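Local atomic coordinates of transcriptional regulator, Crp/Fnr family (Eubacterium rectale ATCC 33656, PDB entry 3DV8), a protein that probably regulates transcription as a Crp/Fnr-family dimer, coupling a cyclic nucleotide-binding-type sensor domain to DNA recognition by a helix-turn-helix domain. Residues C44-L55 and R71-A82; G64-L72 and I175-R183. All blocks are in the same frame, centred on the assembly; numbering follows the deposited sequence.

Contact 1. Residues C44-L55 and R71-A82; sequences CTGLLLVKSGQL and RLFDMDMCLLSA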
loop_
_atom_site.group_PDB
_atom_site.type_symbol
_atom_site.label_atom_id
_atom_site.label_comp_id
_atom_site.label_asym_id
_atom_site.label_seq_id
_atom_site.Cartn_x
_atom_site.Cartn_y
_atom_site.Cartn_z
ATOM N N CYS A 44 -4.782 13.963 -14.903
ATOM C CA CYS A 44 -3.992 14.508 -13.795
ATOM C C CYS A 44 -4.540 15.903 -13.478
ATOM O O CYS A 44 -3.864 16.924 -13.633
ATOM C CB CYS A 44 -2.500 14.522 -14.085
ATOM S SG CYS A 44 -1.616 14.913 -12.567
ATOM N N THR A 45 -5.797 15.899 -13.038
ATOM C CA THR A 45 -6.570 17.111 -12.765
ATOM C C THR A 45 -6.000 17.949 -11.619
ATOM O O THR A 45 -5.617 19.107 -11.819
ATOM C CB THR A 45 -8.064 16.760 -12.518
ATOM O OG1 THR A 45 -8.157 15.694 -11.564
ATOM C CG2 THR A 45 -8.722 16.305 -13.822
ATOM N N GLY A 46 -5.906 17.346 -10.441
ATOM C CA GLY A 46 -5.370 18.026 -9.259
ATOM C C GLY A 46 -5.845 17.398 -7.971
ATOM O O GLY A 46 -6.482 16.342 -7.997
ATOM N N LEU A 47 -5.519 18.042 -6.849
ATOM C CA LEU A 47 -5.975 17.578 -5.532
ATOM C C LEU A 47 -7.448 17.938 -5.410
ATOM O O LEU A 47 -7.841 19.019 -5.841
ATOM C CB LEU A 47 -5.177 18.184 -4.367
ATOM C CG LEU A 47 -3.760 17.629 -4.161
ATOM C CD1 LEU A 47 -2.752 18.098 -5.219
ATOM C CD2 LEU A 47 -3.279 18.018 -2.791
ATOM N N LEU A 48 -8.248 17.025 -4.852
ATOM C CA LEU A 48 -9.695 17.214 -4.693
ATOM C C LEU A 48 -10.018 17.351 -3.209
ATOM O O LEU A 48 -9.590 16.517 -2.422
ATOM C CB LEU A 48 -10.499 16.035 -5.281
ATOM C CG LEU A 48 -10.101 15.501 -6.662
ATOM C CD1 LEU A 48 -10.877 14.246 -7.011
ATOM C CD2 LEU A 48 -10.259 16.556 -7.739
ATOM N N LEU A 49 -10.740 18.411 -2.837
ATOM C CA LEU A 49 -11.223 18.625 -1.468
ATOM C C LEU A 49 -12.727 18.350 -1.553
ATOM O O LEU A 49 -13.460 19.046 -2.275
ATOM C CB LEU A 49 -10.938 20.051 -0.979
ATOM C CG LEU A 49 -11.324 20.393 0.470
ATOM C CD1 LEU A 49 -10.592 19.508 1.489
ATOM C CD2 LEU A 49 -11.068 21.877 0.784
ATOM N N VAL A 50 -13.173 17.309 -0.859
ATOM C CA VAL A 50 -14.577 16.916 -0.863
ATOM C C VAL A 50 -15.351 17.825 0.095
ATOM O O VAL A 50 -15.204 17.711 1.309
ATOM C CB VAL A 50 -14.743 15.406 -0.475
ATOM C CG1 VAL A 50 -16.221 15.008 -0.379
ATOM C CG2 VAL A 50 -14.004 14.499 -1.477
ATOM N N LYS A 51 -16.131 18.759 -0.452
ATOM C CA LYS A 51 -17.014 19.611 0.363
ATOM C C LYS A 51 -18.137 18.733 0.927
ATOM O O LYS A 51 -18.418 18.771 2.129
ATOM C CB LYS A 51 -17.628 20.764 -0.443
ATOM C CG LYS A 51 -18.457 21.746 0.418
ATOM C CD LYS A 51 -19.306 22.695 -0.417
ATOM C CE LYS A 51 -20.253 23.498 0.465
ATOM N NZ LYS A 51 -21.162 24.357 -0.338
ATOM N N SER A 52 -18.767 17.955 0.041
ATOM C CA SER A 52 -19.880 17.086 0.410
ATOM C C SER A 52 -20.069 15.964 -0.609
ATOM O O SER A 52 -20.285 16.242 -1.783
ATOM C CB SER A 52 -21.155 17.929 0.507
ATOM O OG SER A 52 -22.284 17.141 0.805
ATOM N N GLY A 53 -19.984 14.712 -0.158
ATOM C CA GLY A 53 -20.151 13.545 -1.031
ATOM C C GLY A 53 -19.318 12.326 -0.656
ATOM O O GLY A 53 -18.856 12.189 0.487
ATOM N N GLN A 54 -19.130 11.447 -1.640
ATOM C CA GLN A 54 -18.430 10.183 -1.447
ATOM C C GLN A 54 -17.715 9.741 -2.735
ATOM O O GLN A 54 -18.354 9.619 -3.786
ATOM C CB GLN A 54 -19.436 9.129 -0.980
ATOM C CG GLN A 54 -18.824 7.795 -0.528
ATOM C CD GLN A 54 -19.881 6.803 -0.056
ATOM O OE1 GLN A 54 -20.770 7.144 0.726
ATOM N NE2 GLN A 54 -19.778 5.574 -0.522
ATOM N N LEU A 55 -16.389 9.555 -2.634
ATOM C CA LEU A 55 -15.527 9.109 -3.736
ATOM C C LEU A 55 -14.965 7.734 -3.411
ATOM O O LEU A 55 -14.791 7.375 -2.236
ATOM C CB LEU A 55 -14.375 10.085 -3.993
ATOM C CG LEU A 55 -14.728 11.534 -4.354
ATOM C CD1 LEU A 55 -13.435 12.337 -4.572
ATOM C CD2 LEU A 55 -15.643 11.619 -5.591
ATOM N N ARG A 71 -12.126 4.762 0.526
ATOM C CA ARG A 71 -13.175 5.731 0.231
ATOM C C ARG A 71 -12.830 7.080 0.870
ATOM O O ARG A 71 -12.212 7.138 1.940
ATOM C CB ARG A 71 -14.524 5.233 0.736
ATOM C CG ARG A 71 -15.173 4.180 -0.150
ATOM C CD ARG A 71 -16.329 3.526 0.596
ATOM N NE ARG A 71 -17.351 2.906 -0.249
ATOM C CZ ARG A 71 -18.342 2.127 0.203
ATOM N NH1 ARG A 71 -18.429 1.758 1.485
ATOM N NH2 ARG A 71 -19.239 1.653 -0.651
ATOM N N LEU A 72 -13.232 8.151 0.184
ATOM C CA LEU A 72 -13.073 9.526 0.647
ATOM C C LEU A 72 -14.488 10.093 0.858
ATOM O O LEU A 72 -15.359 9.925 -0.003
ATOM C CB LEU A 72 -12.289 10.345 -0.380
ATOM C CG LEU A 72 -10.879 9.870 -0.756
ATOM C CD1 LEU A 72 -10.334 10.779 -1.835
ATOM C CD2 LEU A 72 -9.929 9.848 0.447
ATOM N N PHE A 73 -14.703 10.742 2.008
ATOM C CA PHE A 73 -16.005 11.331 2.409
ATOM C C PHE A 73 -15.886 12.860 2.544
ATOM O O PHE A 73 -14.884 13.433 2.109
ATOM C CB PHE A 73 -16.449 10.686 3.728
ATOM C CG PHE A 73 -16.588 9.202 3.648
ATOM C CD1 PHE A 73 -17.759 8.630 3.136
ATOM C CD2 PHE A 73 -15.553 8.369 4.074
ATOM C CE1 PHE A 73 -17.906 7.241 3.056
ATOM C CE2 PHE A 73 -15.681 6.969 4.005
ATOM C CZ PHE A 73 -16.862 6.401 3.496
ATOM N N ASP A 74 -16.908 13.514 3.115
ATOM C CA ASP A 74 -16.905 14.977 3.358
ATOM C C ASP A 74 -15.642 15.358 4.135
ATOM O O ASP A 74 -15.284 14.657 5.071
ATOM C CB ASP A 74 -18.142 15.436 4.170
ATOM C CG ASP A 74 -19.481 15.115 3.484
ATOM O OD1 ASP A 74 -19.512 14.329 2.515
ATOM O OD2 ASP A 74 -20.521 15.645 3.918
HETATM N N MSE A 75 -14.966 16.425 3.699
HETATM C CA MSE A 75 -13.712 16.967 4.297
HETATM C C MSE A 75 -12.391 16.250 3.984
HETATM O O MSE A 75 -11.335 16.801 4.287
HETATM C CB MSE A 75 -13.837 17.221 5.807
HETATM C CG MSE A 75 -14.810 18.310 6.133
HETATM SE SE MSE A 75 -15.264 18.287 7.973
HETATM C CE MSE A 75 -16.465 16.613 7.983
ATOM N N ASP A 76 -12.432 15.057 3.385
ATOM C CA ASP A 76 -11.209 14.365 2.959
ATOM C C ASP A 76 -10.573 15.090 1.775
ATOM O O ASP A 76 -11.211 15.921 1.122
ATOM C CB ASP A 76 -11.473 12.894 2.553
ATOM C CG ASP A 76 -11.527 11.941 3.733
ATOM O OD1 ASP A 76 -10.661 12.044 4.629
ATOM O OD2 ASP A 76 -12.387 11.031 3.729
HETATM N N MSE A 77 -9.298 14.786 1.541
HETATM C CA MSE A 77 -8.559 15.273 0.383
HETATM C C MSE A 77 -8.060 14.123 -0.446
HETATM O O MSE A 77 -7.561 13.147 0.085
HETATM C CB MSE A 77 -7.386 16.155 0.771
HETATM C CG MSE A 77 -7.574 17.609 0.421
HETATM SE SE MSE A 77 -6.356 18.612 1.497
HETATM C CE MSE A 77 -7.424 18.454 3.245
ATOM N N CYS A 78 -8.187 14.274 -1.757
ATOM C CA CYS A 78 -7.715 13.292 -2.709
ATOM C C CYS A 78 -6.354 13.767 -3.200
ATOM O O CYS A 78 -6.248 14.876 -3.719
ATOM C CB CYS A 78 -8.689 13.186 -3.870
ATOM S SG CYS A 78 -8.226 11.937 -5.038
ATOM N N LEU A 79 -5.323 12.948 -3.000
ATOM C CA LEU A 79 -3.968 13.238 -3.481
ATOM C C LEU A 79 -3.686 12.560 -4.818
ATOM O O LEU A 79 -3.102 13.188 -5.710
ATOM C CB LEU A 79 -2.911 12.788 -2.459
ATOM C CG LEU A 79 -1.418 12.991 -2.782
ATOM C CD1 LEU A 79 -1.110 14.409 -3.252
ATOM C CD2 LEU A 79 -0.562 12.655 -1.574
ATOM N N LEU A 80 -4.120 11.295 -4.955
ATOM C CA LEU A 80 -3.822 10.449 -6.139
ATOM C C LEU A 80 -4.476 10.865 -7.463
ATOM O O LEU A 80 -4.118 10.336 -8.524
ATOM C CB LEU A 80 -4.064 8.960 -5.831
ATOM C CG LEU A 80 -3.319 8.393 -4.608
ATOM C CD1 LEU A 80 -3.666 6.917 -4.416
ATOM C CD2 LEU A 80 -1.801 8.586 -4.691
ATOM N N SER A 81 -5.424 11.806 -7.393
ATOM C CA SER A 81 -5.997 12.467 -8.579
ATOM C C SER A 81 -4.968 13.437 -9.229
ATOM O O SER A 81 -5.175 13.875 -10.372
ATOM C CB SER A 81 -7.295 13.194 -8.215
ATOM O OG SER A 81 -7.105 13.950 -7.041
ATOM N N ALA A 82 -3.906 13.790 -8.483
ATOM C CA ALA A 82 -2.772 14.575 -8.965
ATOM C C ALA A 82 -1.468 13.731 -8.929
ATOM O O ALA A 82 -0.396 14.300 -8.765
ATOM C CB ALA A 82 -2.622 15.853 -8.120
#

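Contact 2. Residues G64-L72 and I175-R183; sequences GREITLYRL and IANHLGSHR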
loop_
_atom_site.group_PDB
_atom_site.type_symbol
_atom_site.label_atom_id
_atom_site.label_comp_id
_atom_site.label_asym_id
_atom_site.label_seq_id
_atom_site.Cartn_x
_atom_site.Cartn_y
_atom_site.Cartn_z
ATOM N N GLY A 64 -11.045 -6.622 -16.197
ATOM C CA GLY A 64 -12.193 -5.905 -15.599
ATOM C C GLY A 64 -12.581 -6.203 -14.150
ATOM O O GLY A 64 -13.630 -5.752 -13.689
ATOM N N ARG A 65 -11.745 -6.954 -13.429
ATOM C CA ARG A 65 -11.972 -7.259 -11.999
ATOM C C ARG A 65 -11.579 -6.021 -11.209
ATOM O O ARG A 65 -10.651 -5.316 -11.605
ATOM C CB ARG A 65 -11.092 -8.414 -11.547
ATOM C CG ARG A 65 -11.338 -9.735 -12.265
ATOM C CD ARG A 65 -12.610 -10.446 -11.810
ATOM N NE ARG A 65 -12.590 -10.660 -10.365
ATOM C CZ ARG A 65 -11.807 -11.532 -9.712
ATOM N NH1 ARG A 65 -10.936 -12.338 -10.339
ATOM N NH2 ARG A 65 -11.897 -11.602 -8.388
ATOM N N GLU A 66 -12.258 -5.771 -10.094
ATOM C CA GLU A 66 -12.024 -4.573 -9.285
ATOM C C GLU A 66 -11.907 -4.859 -7.796
ATOM O O GLU A 66 -12.497 -5.815 -7.320
ATOM C CB GLU A 66 -13.206 -3.599 -9.453
ATOM C CG GLU A 66 -13.389 -2.992 -10.831
ATOM C CD GLU A 66 -14.642 -2.111 -10.961
ATOM O OE1 GLU A 66 -15.228 -1.714 -9.954
ATOM O OE2 GLU A 66 -15.054 -1.807 -12.091
ATOM N N ILE A 67 -11.175 -4.002 -7.077
ATOM C CA ILE A 67 -11.130 -3.999 -5.597
ATOM C C ILE A 67 -10.960 -2.537 -5.126
ATOM O O ILE A 67 -10.118 -1.820 -5.658
ATOM C CB ILE A 67 -10.055 -4.964 -4.983
ATOM C CG1 ILE A 67 -10.205 -5.039 -3.452
ATOM C CG2 ILE A 67 -8.641 -4.564 -5.361
ATOM C CD1 ILE A 67 -9.302 -6.075 -2.769
ATOM N N THR A 68 -11.781 -2.104 -4.161
ATOM C CA THR A 68 -11.707 -0.750 -3.586
ATOM C C THR A 68 -10.490 -0.635 -2.657
ATOM O O THR A 68 -10.320 -1.454 -1.753
ATOM C CB THR A 68 -12.981 -0.396 -2.755
ATOM O OG1 THR A 68 -14.133 -0.455 -3.603
ATOM C CG2 THR A 68 -12.892 0.998 -2.117
ATOM N N LEU A 69 -9.656 0.376 -2.892
ATOM C CA LEU A 69 -8.509 0.650 -2.042
ATOM C C LEU A 69 -8.981 1.398 -0.788
ATOM O O LEU A 69 -8.653 1.010 0.330
ATOM C CB LEU A 69 -7.436 1.437 -2.795
ATOM C CG LEU A 69 -6.854 0.763 -4.048
ATOM C CD1 LEU A 69 -5.740 1.625 -4.610
ATOM C CD2 LEU A 69 -6.325 -0.636 -3.766
ATOM N N TYR A 70 -9.751 2.461 -0.985
ATOM C CA TYR A 70 -10.297 3.257 0.116
ATOM C C TYR A 70 -11.400 4.157 -0.408
ATOM O O TYR A 70 -11.571 4.305 -1.626
ATOM C CB TYR A 70 -9.198 4.124 0.767
ATOM C CG TYR A 70 -8.464 5.017 -0.215
ATOM C CD1 TYR A 70 -8.942 6.297 -0.521
ATOM C CD2 TYR A 70 -7.292 4.571 -0.855
ATOM C CE1 TYR A 70 -8.288 7.114 -1.445
ATOM C CE2 TYR A 70 -6.615 5.381 -1.774
ATOM C CZ TYR A 70 -7.126 6.652 -2.072
ATOM O OH TYR A 70 -6.473 7.464 -2.971
ATOM N N ARG A 71 -12.126 4.762 0.526
ATOM C CA ARG A 71 -13.175 5.731 0.231
ATOM C C ARG A 71 -12.830 7.080 0.870
ATOM O O ARG A 71 -12.212 7.138 1.940
ATOM C CB ARG A 71 -14.524 5.233 0.736
ATOM C CG ARG A 71 -15.173 4.180 -0.150
ATOM C CD ARG A 71 -16.329 3.526 0.596
ATOM N NE ARG A 71 -17.351 2.906 -0.249
ATOM C CZ ARG A 71 -18.342 2.127 0.203
ATOM N NH1 ARG A 71 -18.429 1.758 1.485
ATOM N NH2 ARG A 71 -19.239 1.653 -0.651
ATOM N N LEU A 72 -13.232 8.151 0.184
ATOM C CA LEU A 72 -13.073 9.526 0.647
ATOM C C LEU A 72 -14.488 10.093 0.858
ATOM O O LEU A 72 -15.359 9.925 -0.003
ATOM C CB LEU A 72 -12.289 10.345 -0.380
ATOM C CG LEU A 72 -10.879 9.870 -0.756
ATOM C CD1 LEU A 72 -10.334 10.779 -1.835
ATOM C CD2 LEU A 72 -9.929 9.848 0.447
ATOM N N ILE A 175 -20.685 -5.383 -4.714
ATOM C CA ILE A 175 -20.034 -5.993 -3.537
ATOM C C ILE A 175 -18.764 -6.721 -4.031
ATOM O O ILE A 175 -17.687 -6.484 -3.486
ATOM C CB ILE A 175 -20.982 -6.949 -2.726
ATOM C CG1 ILE A 175 -22.227 -6.196 -2.216
ATOM C CG2 ILE A 175 -20.233 -7.592 -1.544
ATOM C CD1 ILE A 175 -23.320 -7.085 -1.679
ATOM N N ALA A 176 -18.899 -7.550 -5.074
ATOM C CA ALA A 176 -17.753 -8.241 -5.717
ATOM C C ALA A 176 -16.653 -7.263 -6.149
ATOM O O ALA A 176 -15.477 -7.534 -5.945
ATOM C CB ALA A 176 -18.211 -9.074 -6.920
ATOM N N ASN A 177 -17.055 -6.133 -6.733
ATOM C CA ASN A 177 -16.132 -5.066 -7.156
ATOM C C ASN A 177 -15.468 -4.326 -5.988
ATOM O O ASN A 177 -14.357 -3.832 -6.131
ATOM C CB ASN A 177 -16.828 -4.077 -8.104
ATOM C CG ASN A 177 -17.219 -4.709 -9.454
ATOM O OD1 ASN A 177 -16.788 -5.813 -9.791
ATOM N ND2 ASN A 177 -18.046 -4.004 -10.221
ATOM N N HIS A 178 -16.152 -4.245 -4.847
ATOM C CA HIS A 178 -15.554 -3.676 -3.629
ATOM C C HIS A 178 -14.477 -4.572 -3.016
ATOM O O HIS A 178 -13.441 -4.073 -2.591
ATOM C CB HIS A 178 -16.612 -3.367 -2.558
ATOM C CG HIS A 178 -17.302 -2.060 -2.756
ATOM N ND1 HIS A 178 -16.612 -0.867 -2.760
ATOM C CD2 HIS A 178 -18.610 -1.744 -2.902
ATOM C CE1 HIS A 178 -17.463 0.126 -2.930
ATOM N NE2 HIS A 178 -18.683 -0.376 -3.010
ATOM N N LEU A 179 -14.731 -5.881 -2.999
ATOM C CA LEU A 179 -13.872 -6.871 -2.351
ATOM C C LEU A 179 -12.845 -7.610 -3.224
ATOM O O LEU A 179 -12.033 -8.356 -2.682
ATOM C CB LEU A 179 -14.772 -7.921 -1.662
ATOM C CG LEU A 179 -15.821 -7.415 -0.662
ATOM C CD1 LEU A 179 -16.617 -8.588 -0.135
ATOM C CD2 LEU A 179 -15.193 -6.640 0.490
ATOM N N GLY A 180 -12.839 -7.413 -4.542
ATOM C CA GLY A 180 -11.937 -8.183 -5.404
ATOM C C GLY A 180 -12.386 -9.623 -5.595
ATOM O O GLY A 180 -11.541 -10.500 -5.766
ATOM N N SER A 181 -13.703 -9.866 -5.589
ATOM C CA SER A 181 -14.289 -11.201 -5.769
ATOM C C SER A 181 -15.119 -11.246 -7.065
ATOM O O SER A 181 -15.117 -10.276 -7.836
ATOM C CB SER A 181 -15.149 -11.546 -4.552
ATOM O OG SER A 181 -15.550 -12.905 -4.593
ATOM N N HIS A 182 -15.754 -12.392 -7.331
ATOM C CA HIS A 182 -16.652 -12.575 -8.492
ATOM C C HIS A 182 -18.093 -12.581 -7.981
ATOM O O HIS A 182 -18.341 -13.056 -6.878
ATOM C CB HIS A 182 -16.321 -13.871 -9.247
ATOM C CG HIS A 182 -17.096 -14.061 -10.520
ATOM N ND1 HIS A 182 -18.190 -14.898 -10.611
ATOM C CD2 HIS A 182 -16.920 -13.538 -11.758
ATOM C CE1 HIS A 182 -18.660 -14.872 -11.846
ATOM N NE2 HIS A 182 -17.906 -14.056 -12.562
ATOM N N ARG A 183 -19.020 -12.052 -8.791
ATOM C CA ARG A 183 -20.461 -11.948 -8.451
ATOM C C ARG A 183 -21.074 -13.264 -7.934
ATOM O O ARG A 183 -21.785 -13.270 -6.918
ATOM C CB ARG A 183 -21.275 -11.496 -9.674
ATOM C CG ARG A 183 -22.764 -11.174 -9.378
ATOM C CD ARG A 183 -23.687 -11.493 -10.549
ATOM N NE ARG A 183 -23.694 -12.937 -10.839
ATOM C CZ ARG A 183 -24.460 -13.869 -10.248
ATOM N NH1 ARG A 183 -25.356 -13.567 -9.301
ATOM N NH2 ARG A 183 -24.336 -15.148 -10.622
HETATM O O HOH W 1 -14.485 -7.553 -9.032
#

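Contact 1. Residues C44-L55 and R71-A82
Asp74 reaches from the type II turn Phe73-Asp76 to the corner that the other segment makes at Lys51. With chi1 at -59°, its CG stands anti to the carbonyl carbon, and each atom then finds its own neighbour. CB lies 3.9 Å from Lys51 O, CG rests against Ser52 CA, and OD2 lies toward Ser52 OG. The short side chain brings OD1 directly to Gly53, whose N-H it accepts at 2.7 Å in an almost straight bond, met from above the carboxylate plane. Glycine suits position 53 because, at phi 147° and psi -159°, a CB would jam against Ser52 O. After the corner, Gln54 runs extended beside Phe73: its OE1, hydrogen-bonded to Lys99 NZ, comes to the ring edge, 3.7 Å from CE1, while NE2 sits over one face of the Arg71 guanidinium. Glu98 OE1 takes a hydrogen bond from Gln54 NE2 and a salt bridge from Arg71 NE.

Before the corner, Val50 N bonds Asp76 O and Met75 N bonds Val50 O. Leu48 and Cys78 form a hydrogen-bonded antiparallel pair, their CB atoms 3.7 Å apart. On the opposite face, Leu49 CD1 meets CG of selenomethionine Met77. Ser81 OG gives its proton to Gly46 O, satisfying a buried carbonyl. Two antiparallel strand pairings, offset by one residue with turns between, fit the beta-roll of the cyclic nucleotide-binding domain.

Contact 2. Residues G64-L72 and I175-R183
His178 turns its ring to Thr68 through chi1 of -83° and chi2 of -60°, while Thr68 holds OG1 beside its own backbone N at chi1 -60°; the two side chains thus lie side by side and bring ND1 within 2.7 Å of OG1 in a hydrogen bond. This joins the cyclic nucleotide-binding-type domain to what is, by family, the helix-turn-helix domain: helix 172-179 and helix 183-195, with the turn between them, fit its DNA-binding pair, and the present contact is made by the end of the first helix and that turn. Thr68 suits its place because its single hydroxyl serves both His178 ND1 and Arg56 NE. Separately, Thr68 N bonds His178 O at 3.0 Å, from above the carbonyl plane. The Arg71 and His178 side chains cross at about a right angle, with NH2 3.2 Å from NE2, while the salt bridge of Arg71 NE goes to Glu98. The ring of Phe155 meets His178 from helix 148-163.

Glu66 crosses Asn177 obliquely, its OE1 3.4 Å from Asn177 CB; the carboxylate's strongest partner is Arg56 on the neighbouring strand. Ile67 lays CG1 and CD1 along the helix end and also packs on Met144 of the second subunit. Gly180 leaves the helix with positive phi, a conformation glycine adopts readily, and its CA comes 3.1 Å from Glu66 O. Bends at chi2 and chi3 bring Arg65 NH2 2.9 Å from Gly180 O, which lies at the guanidinium edge; Arg65 also packs on Trp145 of the second subunit. Between strand and helix end, a water accepts the N-H of Glu66 and lies within hydrogen-bonding distance of Asn177 OD1 and Ser181 O, which probably share its protons with other acceptors nearby.

Strand 66-72 serves both contacts: its end at Arg71 and Leu72 pairs in contact 1, while its earlier residues meet the helix-turn-helix in contact 2. Contact 1 lies within one domain and is the more deeply buried, its chemistry being backbone strand pairing with leucines on the faces and polar groups gathered at the corner. Contact 2 bridges two domains, is smaller in area and more polar, and relies on a histidine, a threonine and a water rather than on continuous strand pairing. The two touch where Leu80 packs against Tyr70. Arg71 belongs to both, meeting Gln54 in one and His178 in the other, while the second subunit reaches contact 2 alone.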